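PDB 1YOZ: uncharacterized protein AF_0941 from Archaeoglobus fulgidus, which is of unknown function, an all-helical archaeal protein of the AF0941-like family found here as a two-chain assembly. Local coordinates for residues F64-L75 and I102-E113. Residues are numbered along the deposited sequence; the frame is centred on the assembly and turned at random.
Sequences FYLLKTYVVSQL and INEIALYIDRVE
Val71 and Ile109 interlock at the apolar centre, each a knob in a hole of the other helix. Val71 sits among Ile102, Ile105, Ala106 and Ile109: its CG1, anti to the backbone N (chi1 165°), reaches in to 3.7 Å from Ala106 N, while its CG2 lies 3.8 Å from Ile109 CD1. Ile109 in turn fills the space between Phe64, Leu67, Lys68 and Val71, its CG2 resting on Lys68 CB. Further along, Leu75 CD2 meets Ile105 CD1, and Val72 CG1 presses tightly on Ala106 CB, the small alanine admitting the close approach. At the other end the Phe64 ring takes Val112 CG2 against its CZ at 3.6 Å and has Glu113 CA over one face, toward the rim; the Glu113 side chain slides past in the opposite direction, CG 3.4 Å from Phe64 CB. The polar edge belongs to Lys68, whose chain bends at chi3 to bring NZ between two carboxylates, donating to both in a salt-bridge network: 2.6 Å from Asp110 OD1, met on the anti side and 22° out of the carboxylate plane, and 2.6 Å from Glu113 OE2, through its syn lone pair. A methionine in its place would probably leave both acids without their shared positive partner and the Glu113 carboxylate freer to turn. Helix 32-51 backs the core through Phe39 and Phe36. Segments 64-73 and 102-113, axes antiparallel at 168° and approaching to 8.9 Å, thus pack knobs-into-holes, as in an antiparallel helical bundle.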
ATOM      1  N   PHE B  64      -4.768   6.428   7.182  1.00 14.95           N
ATOM      2  CA  PHE B  64      -3.714   7.275   7.746  1.00 15.55           C
ATOM      3  C   PHE B  64      -2.591   6.390   8.277  1.00 16.15           C
ATOM      4  O   PHE B  64      -1.444   6.746   8.143  1.00 17.17           O
ATOM      5  CB  PHE B  64      -4.256   8.116   8.912  1.00 16.25           C
ATOM      6  CG  PHE B  64      -5.006   9.353   8.475  1.00 16.58           C
ATOM      7  CD1 PHE B  64      -4.429  10.249   7.588  1.00 18.91           C
ATOM      8  CD2 PHE B  64      -6.275   9.618   8.995  1.00 21.38           C
ATOM      9  CE1 PHE B  64      -5.105  11.380   7.193  1.00 20.51           C
ATOM     10  CE2 PHE B  64      -6.993  10.762   8.603  1.00 17.30           C
ATOM     11  CZ  PHE B  64      -6.392  11.650   7.709  1.00 20.17           C
ATOM     12  N   TYR B  65      -2.924   5.243   8.873  1.00 17.76           N
ATOM     13  CA  TYR B  65      -1.869   4.290   9.315  1.00 18.30           C
ATOM     14  C   TYR B  65      -1.015   3.803   8.140  1.00 17.46           C
ATOM     15  O   TYR B  65       0.218   3.829   8.171  1.00 19.22           O
ATOM     16  CB  TYR B  65      -2.492   3.119  10.027  1.00 18.79           C
ATOM     17  CG  TYR B  65      -1.434   2.199  10.601  1.00 20.20           C
ATOM     18  CD1 TYR B  65      -0.725   2.545  11.770  1.00 22.33           C
ATOM     19  CD2 TYR B  65      -1.183   0.975  10.011  1.00 21.44           C
ATOM     20  CE1 TYR B  65       0.279   1.651  12.304  1.00 25.48           C
ATOM     21  CE2 TYR B  65      -0.198   0.078  10.540  1.00 25.74           C
ATOM     22  CZ  TYR B  65       0.509   0.422  11.667  1.00 22.12           C
ATOM     23  OH  TYR B  65       1.414  -0.489  12.141  1.00 24.20           O
ATOM     24  N   LEU B  66      -1.661   3.401   7.064  1.00 16.39           N
ATOM     25  CA  LEU B  66      -0.913   2.958   5.892  1.00 15.70           C
ATOM     26  C   LEU B  66      -0.120   4.110   5.278  1.00 14.59           C
ATOM     27  O   LEU B  66       0.992   3.918   4.769  1.00 14.69           O
ATOM     28  CB  LEU B  66      -1.860   2.328   4.836  1.00 14.71           C
ATOM     29  CG  LEU B  66      -2.637   1.016   5.095  1.00 16.68           C
ATOM     30  CD1 LEU B  66      -3.357   0.495   3.855  1.00 14.00           C
ATOM     31  CD2 LEU B  66      -1.639   0.014   5.566  1.00 17.17           C
ATOM     32  N   LEU B  67      -0.688   5.304   5.287  1.00 14.28           N
ATOM     33  CA  LEU B  67      -0.042   6.439   4.641  1.00 15.04           C
ATOM     34  C   LEU B  67       1.181   6.870   5.468  1.00 15.95           C
ATOM     35  O   LEU B  67       2.252   7.129   4.941  1.00 16.07           O
ATOM     36  CB  LEU B  67      -1.076   7.603   4.480  1.00 15.57           C
ATOM     37  CG  LEU B  67      -0.683   8.702   3.503  1.00 14.42           C
ATOM     38  CD1 LEU B  67      -0.754   8.228   2.067  1.00 14.88           C
ATOM     39  CD2 LEU B  67      -1.518   9.983   3.700  1.00 15.66           C
ATOM     40  N   LYS B  68       1.004   6.926   6.777  1.00 18.38           N
ATOM     41  CA  LYS B  68       2.125   7.203   7.705  1.00 20.41           C
ATOM     42  C   LYS B  68       3.226   6.159   7.580  1.00 20.34           C
ATOM     43  O   LYS B  68       4.400   6.475   7.305  1.00 20.23           O
ATOM     44  CB  LYS B  68       1.573   7.291   9.150  1.00 20.57           C
ATOM     45  CG  LYS B  68       2.660   7.415  10.213  1.00 26.57           C
ATOM     46  CD  LYS B  68       2.105   7.034  11.612  1.00 28.65           C
ATOM     47  CE  LYS B  68       1.807   8.306  12.355  1.00 31.70           C
ATOM     48  NZ  LYS B  68       1.049   8.039  13.635  1.00 36.44           N
ATOM     49  N   THR B  69       2.864   4.882   7.708  1.00 20.80           N
ATOM     50  CA  THR B  69       3.859   3.799   7.446  1.00 20.80           C
ATOM     51  C   THR B  69       4.459   3.777   6.033  1.00 20.94           C
ATOM     52  O   THR B  69       5.640   3.440   5.861  1.00 22.34           O
ATOM     53  CB  THR B  69       3.333   2.383   7.960  1.00 21.55           C
ATOM     54  OG1 THR B  69       2.116   2.045   7.322  1.00 25.75           O
ATOM     55  CG2 THR B  69       2.981   2.499   9.390  1.00 19.90           C
ATOM     56  N   TYR B  70       3.702   4.196   5.007  1.00 18.85           N
ATOM     57  CA  TYR B  70       4.275   4.348   3.664  1.00 17.69           C
ATOM     58  C   TYR B  70       5.337   5.399   3.699  1.00 18.26           C
ATOM     59  O   TYR B  70       6.416   5.211   3.126  1.00 19.06           O
ATOM     60  CB  TYR B  70       3.218   4.790   2.617  1.00 17.14           C
ATOM     61  CG  TYR B  70       3.807   4.968   1.229  1.00 18.33           C
ATOM     62  CD1 TYR B  70       3.880   3.893   0.330  1.00 15.20           C
ATOM     63  CD2 TYR B  70       4.283   6.207   0.796  1.00 16.68           C
ATOM     64  CE1 TYR B  70       4.410   4.058  -0.952  1.00 18.21           C
ATOM     65  CE2 TYR B  70       4.836   6.351  -0.495  1.00 17.96           C
ATOM     66  CZ  TYR B  70       4.885   5.275  -1.349  1.00 16.29           C
ATOM     67  OH  TYR B  70       5.449   5.383  -2.596  1.00 19.58           O
ATOM     68  N   VAL B  71       5.055   6.532   4.341  1.00 18.71           N
ATOM     69  CA  VAL B  71       6.042   7.621   4.295  1.00 20.41           C
ATOM     70  C   VAL B  71       7.321   7.191   5.065  1.00 21.64           C
ATOM     71  O   VAL B  71       8.443   7.305   4.551  1.00 21.34           O
ATOM     72  CB  VAL B  71       5.461   8.921   4.808  1.00 20.43           C
ATOM     73  CG1 VAL B  71       6.554   9.978   5.112  1.00 20.99           C
ATOM     74  CG2 VAL B  71       4.490   9.460   3.737  1.00 21.11           C
ATOM     75  N   VAL B  72       7.147   6.701   6.276  1.00 22.84           N
ATOM     76  CA  VAL B  72       8.351   6.351   7.039  1.00 25.83           C
ATOM     77  C   VAL B  72       9.210   5.236   6.430  1.00 26.42           C
ATOM     78  O   VAL B  72      10.434   5.261   6.612  1.00 28.43           O
ATOM     79  CB  VAL B  72       8.080   6.100   8.531  1.00 25.89           C
ATOM     80  CG1 VAL B  72       7.209   7.200   9.140  1.00 25.79           C
ATOM     81  CG2 VAL B  72       7.450   4.756   8.728  1.00 29.02           C
ATOM     82  N   SER B  73       8.600   4.285   5.707  1.00 27.55           N
ATOM     83  CA  SER B  73       9.228   3.000   5.341  1.00 27.92           C
ATOM     84  C   SER B  73       9.321   2.690   3.846  1.00 28.67           C
ATOM     85  O   SER B  73      10.092   1.810   3.480  1.00 30.10           O
ATOM     86  CB  SER B  73       8.482   1.823   5.977  1.00 28.49           C
ATOM     87  OG  SER B  73       8.504   1.862   7.399  1.00 31.54           O
ATOM     88  N   GLN B  74       8.530   3.341   2.984  1.00 26.19           N
ATOM     89  CA  GLN B  74       8.548   3.026   1.560  1.00 25.35           C
ATOM     90  C   GLN B  74       8.843   4.222   0.683  1.00 24.68           C
ATOM     91  O   GLN B  74       9.289   4.052  -0.445  1.00 24.95           O
ATOM     92  CB  GLN B  74       7.202   2.448   1.086  1.00 24.72           C
ATOM     93  CG  GLN B  74       6.888   1.027   1.510  1.00 29.46           C
ATOM     94  CD  GLN B  74       7.895   0.021   0.954  1.00 33.30           C
ATOM     95  OE1 GLN B  74       8.112  -0.073  -0.267  1.00 32.43           O
ATOM     96  NE2 GLN B  74       8.512  -0.741   1.854  1.00 35.88           N
ATOM     97  N   LEU B  75       8.516   5.428   1.141  1.00 24.38           N
ATOM     98  CA  LEU B  75       8.672   6.607   0.262  1.00 24.95           C
ATOM     99  C   LEU B  75      10.116   6.781  -0.282  1.00 25.75           C
ATOM    100  O   LEU B  75      10.296   7.000  -1.485  1.00 24.76           O
ATOM    101  CB  LEU B  75       8.121   7.880   0.934  1.00 23.49           C
ATOM    102  CG  LEU B  75       8.390   9.244   0.276  1.00 23.02           C
ATOM    103  CD1 LEU B  75       7.610   9.386  -1.032  1.00 22.64           C
ATOM    104  CD2 LEU B  75       8.028  10.397   1.233  1.00 20.82           C
ATOM    105  N   ILE B 102      11.198  13.571   4.689  1.00 22.52           N
ATOM    106  CA  ILE B 102      10.510  12.331   5.070  1.00 22.58           C
ATOM    107  C   ILE B 102       9.981  12.419   6.491  1.00 23.57           C
ATOM    108  O   ILE B 102       8.794  12.194   6.715  1.00 24.12           O
ATOM    109  CB  ILE B 102      11.391  11.078   4.848  1.00 21.93           C
ATOM    110  CG1 ILE B 102      11.768  10.988   3.372  1.00 23.23           C
ATOM    111  CG2 ILE B 102      10.690   9.763   5.330  1.00 18.57           C
ATOM    112  CD1 ILE B 102      12.644   9.844   3.005  1.00 21.75           C
ATOM    113  N   ASN B 103      10.859  12.747   7.448  1.00 24.75           N
ATOM    114  CA  ASN B 103      10.426  12.910   8.844  1.00 25.19           C
ATOM    115  C   ASN B 103       9.307  13.918   8.993  1.00 23.93           C
ATOM    116  O   ASN B 103       8.369  13.663   9.737  1.00 23.92           O
ATOM    117  CB  ASN B 103      11.593  13.213   9.826  1.00 24.96           C
ATOM    118  CG  ASN B 103      12.722  12.202   9.710  1.00 27.49           C
ATOM    119  OD1 ASN B 103      12.534  11.119   9.177  1.00 29.43           O
ATOM    120  ND2 ASN B 103      13.908  12.556  10.209  1.00 27.26           N
ATOM    121  N   GLU B 104       9.406  15.072   8.324  1.00 23.79           N
ATOM    122  CA  GLU B 104       8.383  16.112   8.513  1.00 23.35           C
ATOM    123  C   GLU B 104       7.029  15.715   7.916  1.00 22.42           C
ATOM    124  O   GLU B 104       6.010  16.128   8.424  1.00 20.93           O
ATOM    125  CB  GLU B 104       8.796  17.445   7.904  1.00 24.72           C
ATOM    126  CG  GLU B 104       9.842  18.220   8.701  1.00 29.10           C
ATOM    127  CD  GLU B 104      10.757  19.046   7.798  1.00 36.15           C
ATOM    128  OE1 GLU B 104      10.300  19.490   6.709  1.00 36.90           O
ATOM    129  OE2 GLU B 104      11.938  19.254   8.189  1.00 39.20           O
ATOM    130  N   ILE B 105       7.037  14.965   6.812  1.00 21.48           N
ATOM    131  CA  ILE B 105       5.760  14.462   6.197  1.00 21.48           C
ATOM    132  C   ILE B 105       5.083  13.481   7.174  1.00 20.83           C
ATOM    133  O   ILE B 105       3.906  13.610   7.483  1.00 21.54           O
ATOM    134  CB  ILE B 105       6.034  13.788   4.831  1.00 20.91           C
ATOM    135  CG1 ILE B 105       6.527  14.807   3.780  1.00 21.09           C
ATOM    136  CG2 ILE B 105       4.790  13.148   4.277  1.00 21.29           C
ATOM    137  CD1 ILE B 105       7.188  14.135   2.540  1.00 19.09           C
ATOM    138  N   ALA B 106       5.856  12.521   7.700  1.00 23.02           N
ATOM    139  CA  ALA B 106       5.313  11.519   8.668  1.00 23.06           C
ATOM    140  C   ALA B 106       4.709  12.231   9.838  1.00 22.88           C
ATOM    141  O   ALA B 106       3.593  11.925  10.294  1.00 22.17           O
ATOM    142  CB  ALA B 106       6.405  10.592   9.164  1.00 23.10           C
ATOM    143  N   LEU B 107       5.487  13.177  10.360  1.00 23.76           N
ATOM    144  CA  LEU B 107       5.080  13.949  11.511  1.00 24.86           C
ATOM    145  C   LEU B 107       3.819  14.761  11.200  1.00 23.90           C
ATOM    146  O   LEU B 107       2.920  14.863  12.033  1.00 24.44           O
ATOM    147  CB  LEU B 107       6.252  14.845  11.985  1.00 25.39           C
ATOM    148  CG  LEU B 107       7.296  14.182  12.915  1.00 28.33           C
ATOM    149  CD1 LEU B 107       8.470  15.171  13.213  1.00 30.39           C
ATOM    150  CD2 LEU B 107       6.679  13.648  14.204  1.00 28.81           C
ATOM    151  N   TYR B 108       3.755  15.354  10.012  1.00 22.82           N
ATOM    152  CA  TYR B 108       2.519  16.050   9.565  1.00 24.19           C
ATOM    153  C   TYR B 108       1.287  15.122   9.543  1.00 23.21           C
ATOM    154  O   TYR B 108       0.183  15.502   9.954  1.00 23.89           O
ATOM    155  CB  TYR B 108       2.715  16.702   8.167  1.00 23.34           C
ATOM    156  CG  TYR B 108       1.498  17.447   7.665  1.00 24.26           C
ATOM    157  CD1 TYR B 108       1.409  18.841   7.787  1.00 24.68           C
ATOM    158  CD2 TYR B 108       0.425  16.766   7.083  1.00 25.84           C
ATOM    159  CE1 TYR B 108       0.290  19.524   7.357  1.00 24.60           C
ATOM    160  CE2 TYR B 108      -0.697  17.437   6.631  1.00 24.84           C
ATOM    161  CZ  TYR B 108      -0.767  18.830   6.757  1.00 28.37           C
ATOM    162  OH  TYR B 108      -1.914  19.510   6.316  1.00 25.73           O
ATOM    163  N   ILE B 109       1.457  13.910   9.038  1.00 24.27           N
ATOM    164  CA  ILE B 109       0.328  12.932   8.981  1.00 23.46           C
ATOM    165  C   ILE B 109      -0.073  12.571  10.413  1.00 26.01           C
ATOM    166  O   ILE B 109      -1.271  12.457  10.784  1.00 24.23           O
ATOM    167  CB  ILE B 109       0.727  11.633   8.172  1.00 23.56           C
ATOM    168  CG1 ILE B 109       0.911  11.949   6.666  1.00 20.54           C
ATOM    169  CG2 ILE B 109      -0.288  10.520   8.405  1.00 22.19           C
ATOM    170  CD1 ILE B 109       1.717  10.939   5.868  1.00 16.11           C
ATOM    171  N   ASP B 110       0.972  12.390  11.229  1.00 27.11           N
ATOM    172  CA  ASP B 110       0.813  12.059  12.617  1.00 29.66           C
ATOM    173  C   ASP B 110      -0.069  13.120  13.260  1.00 29.37           C
ATOM    174  O   ASP B 110      -0.929  12.794  14.057  1.00 29.75           O
ATOM    175  CB  ASP B 110       2.207  11.982  13.277  1.00 30.22           C
ATOM    176  CG  ASP B 110       2.171  11.402  14.645  1.00 33.67           C
ATOM    177  OD1 ASP B 110       1.552  10.333  14.819  1.00 35.99           O
ATOM    178  OD2 ASP B 110       2.776  12.018  15.552  1.00 37.08           O
ATOM    179  N   ARG B 111       0.157  14.374  12.875  0.50 29.25           N
ATOM    180  CA  ARG B 111      -0.598  15.555  13.306  0.50 29.25           C
ATOM    181  C   ARG B 111      -2.089  15.511  12.888  0.50 30.08           C
ATOM    182  O   ARG B 111      -2.983  15.596  13.733  0.50 28.64           O
ATOM    183  CB  ARG B 111       0.139  16.805  12.759  0.50 29.25           C
ATOM    184  CG  ARG B 111      -0.444  18.180  13.067  0.50 27.65           C
ATOM    185  CD  ARG B 111       0.232  19.257  12.229  0.50 25.23           C
ATOM    186  NE  ARG B 111      -0.728  20.302  11.884  0.50 23.87           N
ATOM    187  CZ  ARG B 111      -0.465  21.384  11.153  0.50 23.98           C
ATOM    188  NH1 ARG B 111       0.747  21.597  10.647  0.50 21.28           N
ATOM    189  NH2 ARG B 111      -1.437  22.259  10.910  0.50 23.18           N
ATOM    190  N   VAL B 112      -2.372  15.348  11.594  1.00 31.13           N
ATOM    191  CA  VAL B 112      -3.796  15.321  11.145  1.00 32.61           C
ATOM    192  C   VAL B 112      -4.566  14.044  11.525  1.00 33.61           C
ATOM    193  O   VAL B 112      -5.808  14.046  11.633  1.00 32.38           O
ATOM    194  CB  VAL B 112      -3.968  15.679   9.611  1.00 32.97           C
ATOM    195  CG1 VAL B 112      -2.674  15.839   8.925  1.00 31.72           C
ATOM    196  CG2 VAL B 112      -4.818  14.673   8.888  1.00 33.38           C
ATOM    197  N   GLU B 113      -3.816  12.958  11.703  1.00 35.68           N
ATOM    198  CA  GLU B 113      -4.361  11.679  12.169  1.00 37.90           C
ATOM    199  C   GLU B 113      -5.194  11.941  13.435  1.00 39.82           C
ATOM    200  O   GLU B 113      -6.329  11.473  13.519  1.00 39.35           O
ATOM    201  CB  GLU B 113      -3.217  10.721  12.490  1.00 38.22           C
ATOM    202  CG  GLU B 113      -3.321   9.266  12.021  1.00 38.84           C
ATOM    203  CD  GLU B 113      -2.118   8.454  12.478  1.00 42.46           C
ATOM    204  OE1 GLU B 113      -1.993   7.245  12.119  1.00 45.12           O
ATOM    205  OE2 GLU B 113      -1.291   9.012  13.243  1.00 42.16           O
TER